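Local atomic coordinates of CrmK (Actinoalloteichus sp. WH1-2216-6, PDB entry 5I1V), a protein that is a covalently flavinylated FAD-dependent oxidase involved in recycling shunt products during caerulomycin biosynthesis. Residues D473-P476 against R477-I481. Residues are numbered along the deposited sequence; the frame is centred on the assembly and turned at random.
Sequences DNYP and RLQEI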
ATOM      1  N   ASP A 473     -30.344 -16.095  12.177  1.00 34.13           N
ATOM      2  CA  ASP A 473     -30.804 -16.966  13.240  1.00 34.20           C
ATOM      3  C   ASP A 473     -29.704 -17.521  14.123  1.00 31.68           C
ATOM      4  O   ASP A 473     -29.985 -18.326  14.983  1.00 30.82           O
ATOM      5  CB  ASP A 473     -31.463 -18.206  12.616  1.00 40.31           C
ATOM      6  CG  ASP A 473     -32.631 -17.856  11.744  1.00 46.74           C
ATOM      7  OD1 ASP A 473     -33.378 -16.935  12.139  1.00 46.92           O
ATOM      8  OD2 ASP A 473     -32.790 -18.487  10.664  1.00 54.42           O
ATOM      9  N   ASN A 474     -28.453 -17.155  13.883  1.00 26.77           N
ATOM     10  CA  ASN A 474     -27.344 -17.712  14.632  1.00 26.15           C
ATOM     11  C   ASN A 474     -27.030 -16.995  15.960  1.00 23.89           C
ATOM     12  O   ASN A 474     -26.184 -17.450  16.689  1.00 24.24           O
ATOM     13  CB  ASN A 474     -26.094 -17.690  13.715  1.00 27.46           C
ATOM     14  CG  ASN A 474     -26.176 -18.777  12.646  1.00 28.79           C
ATOM     15  OD1 ASN A 474     -26.944 -19.722  12.812  1.00 34.12           O
ATOM     16  ND2 ASN A 474     -25.449 -18.633  11.571  1.00 30.85           N
ATOM     17  N   TYR A 475     -27.677 -15.875  16.252  1.00 23.01           N
ATOM     18  CA  TYR A 475     -27.329 -15.141  17.460  1.00 22.64           C
ATOM     19  C   TYR A 475     -27.459 -15.939  18.776  1.00 23.55           C
ATOM     20  O   TYR A 475     -26.551 -15.927  19.598  1.00 25.66           O
ATOM     21  CB  TYR A 475     -27.998 -13.776  17.474  1.00 22.67           C
ATOM     22  CG  TYR A 475     -27.530 -12.856  18.601  1.00 23.93           C
ATOM     23  CD1 TYR A 475     -26.238 -12.273  18.599  1.00 22.61           C
ATOM     24  CD2 TYR A 475     -28.381 -12.516  19.631  1.00 24.68           C
ATOM     25  CE1 TYR A 475     -25.846 -11.437  19.631  1.00 23.36           C
ATOM     26  CE2 TYR A 475     -27.995 -11.674  20.636  1.00 24.37           C
ATOM     27  CZ  TYR A 475     -26.703 -11.155  20.642  1.00 22.87           C
ATOM     28  OH  TYR A 475     -26.333 -10.317  21.665  1.00 24.42           O
ATOM     29  N   PRO A 476     -28.576 -16.651  19.006  1.00 23.15           N
ATOM     30  CA  PRO A 476     -28.604 -17.381  20.274  1.00 22.20           C
ATOM     31  C   PRO A 476     -27.540 -18.480  20.451  1.00 20.86           C
ATOM     32  O   PRO A 476     -27.086 -18.704  21.540  1.00 20.13           O
ATOM     33  CB  PRO A 476     -30.048 -17.969  20.296  1.00 23.08           C
ATOM     34  CG  PRO A 476     -30.828 -16.958  19.530  1.00 22.96           C
ATOM     35  CD  PRO A 476     -29.905 -16.488  18.430  1.00 23.77           C
ATOM     36  N   ARG A 477     -27.142 -19.160  19.401  1.00 21.02           N
ATOM     37  CA  ARG A 477     -26.073 -20.131  19.523  1.00 21.83           C
ATOM     38  C   ARG A 477     -24.741 -19.419  19.852  1.00 20.76           C
ATOM     39  O   ARG A 477     -23.975 -19.884  20.710  1.00 19.53           O
ATOM     40  CB  ARG A 477     -25.923 -20.950  18.235  1.00 21.84           C
ATOM     41  CG  ARG A 477     -24.759 -21.926  18.231  1.00 22.47           C
ATOM     42  CD  ARG A 477     -24.769 -22.921  19.359  1.00 23.69           C
ATOM     43  NE  ARG A 477     -23.790 -23.947  19.071  1.00 26.02           N
ATOM     44  CZ  ARG A 477     -23.040 -24.587  19.951  1.00 26.68           C
ATOM     45  NH1 ARG A 477     -23.139 -24.365  21.221  1.00 28.86           N
ATOM     46  NH2 ARG A 477     -22.173 -25.481  19.529  1.00 31.87           N
ATOM     47  N   LEU A 478     -24.500 -18.297  19.198  1.00 20.71           N
ATOM     48  CA  LEU A 478     -23.315 -17.490  19.521  1.00 21.31           C
ATOM     49  C   LEU A 478     -23.346 -16.994  20.987  1.00 21.71           C
ATOM     50  O   LEU A 478     -22.324 -16.986  21.658  1.00 21.66           O
ATOM     51  CB  LEU A 478     -23.172 -16.303  18.584  1.00 20.05           C
ATOM     52  CG  LEU A 478     -22.820 -16.664  17.151  1.00 20.96           C
ATOM     53  CD1 LEU A 478     -23.062 -15.442  16.278  1.00 20.60           C
ATOM     54  CD2 LEU A 478     -21.362 -17.122  17.046  1.00 21.76           C
ATOM     55  N   GLN A 479     -24.515 -16.603  21.481  1.00 22.06           N
ATOM     56  CA  GLN A 479     -24.647 -16.193  22.906  1.00 21.71           C
ATOM     57  C   GLN A 479     -24.304 -17.370  23.821  1.00 22.72           C
ATOM     58  O   GLN A 479     -23.673 -17.212  24.835  1.00 22.44           O
ATOM     59  CB  GLN A 479     -26.033 -15.705  23.185  1.00 22.78           C
ATOM     60  CG  GLN A 479     -26.423 -14.383  22.557  1.00 22.47           C
ATOM     61  CD  GLN A 479     -27.761 -13.946  23.077  1.00 25.68           C
ATOM     62  OE1 GLN A 479     -28.773 -14.470  22.662  1.00 26.22           O
ATOM     63  NE2 GLN A 479     -27.766 -12.999  23.996  1.00 26.79           N
ATOM     64  N   GLU A 480     -24.709 -18.574  23.450  1.00 24.25           N
ATOM     65  CA  GLU A 480     -24.360 -19.760  24.231  1.00 25.28           C
ATOM     66  C   GLU A 480     -22.851 -20.036  24.222  1.00 24.54           C
ATOM     67  O   GLU A 480     -22.241 -20.439  25.204  1.00 23.02           O
ATOM     68  CB  GLU A 480     -25.145 -20.977  23.684  1.00 28.36           C
ATOM     69  CG  GLU A 480     -24.618 -22.330  24.104  1.00 35.20           C
ATOM     70  CD  GLU A 480     -25.328 -23.489  23.379  1.00 44.15           C
ATOM     71  OE1 GLU A 480     -25.856 -23.295  22.261  1.00 49.79           O
ATOM     72  OE2 GLU A 480     -25.341 -24.612  23.917  1.00 53.13           O
ATOM     73  N   ILE A 481     -22.223 -19.869  23.076  1.00 22.64           N
ATOM     74  CA  ILE A 481     -20.798 -20.107  23.012  1.00 21.67           C
ATOM     75  C   ILE A 481     -20.079 -18.989  23.828  1.00 21.49           C
ATOM     76  O   ILE A 481     -19.125 -19.243  24.548  1.00 23.17           O
ATOM     77  CB  ILE A 481     -20.345 -20.178  21.542  1.00 20.85           C
ATOM     78  CG1 ILE A 481     -21.016 -21.367  20.889  1.00 22.30           C
ATOM     79  CG2 ILE A 481     -18.831 -20.268  21.429  1.00 20.98           C
ATOM     80  CD1 ILE A 481     -20.908 -21.427  19.370  1.00 21.57           C
TER
HETATM   81  O   HOH W   1     -28.879 -19.552  17.027  1.00 28.09           O
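Q479 N donates to Y475 O at 2.9 Å, the shortest hydrogen bond between 473-476 and 477-481. The same i to i+4 spacing recurs on either side, L478 N to N474 O (3.1 Å) and E480 N to P476 O (3.1 Å), which shows alpha-helical geometry. A water accepts from R477 N and donates to D473 O. The Q479 side chain lies over one face of the Y475 ring: Q479 CG sits 3.9 Å from the centroid of the Y475 ring, 19° off the normal, a CH-pi contact, and Q479 CD comes within 3.3 Å of Y475 CE2. Ring and amide planes are stacked, 20° apart. With CG beside its backbone N (chi1 -70°) and an extended chain beyond, Q479 carries its amide over the phenol. R498 N ties the far end of Y475 through OH, R498 O orients the Q479 amide through NE2, and H467 stacks with the Y475 ring. R477 NH1 forms a salt bridge with E480 OE1 (3.1 Å, weak as a hydrogen bond), and I481 CD1 covers one guanidinium face. L478 and I481 pack on W184 of helix 180-185. These side-chain contacts decorate the beginning of helix 475-485, within the berberine-like region of this FAD-linked oxidoreductase.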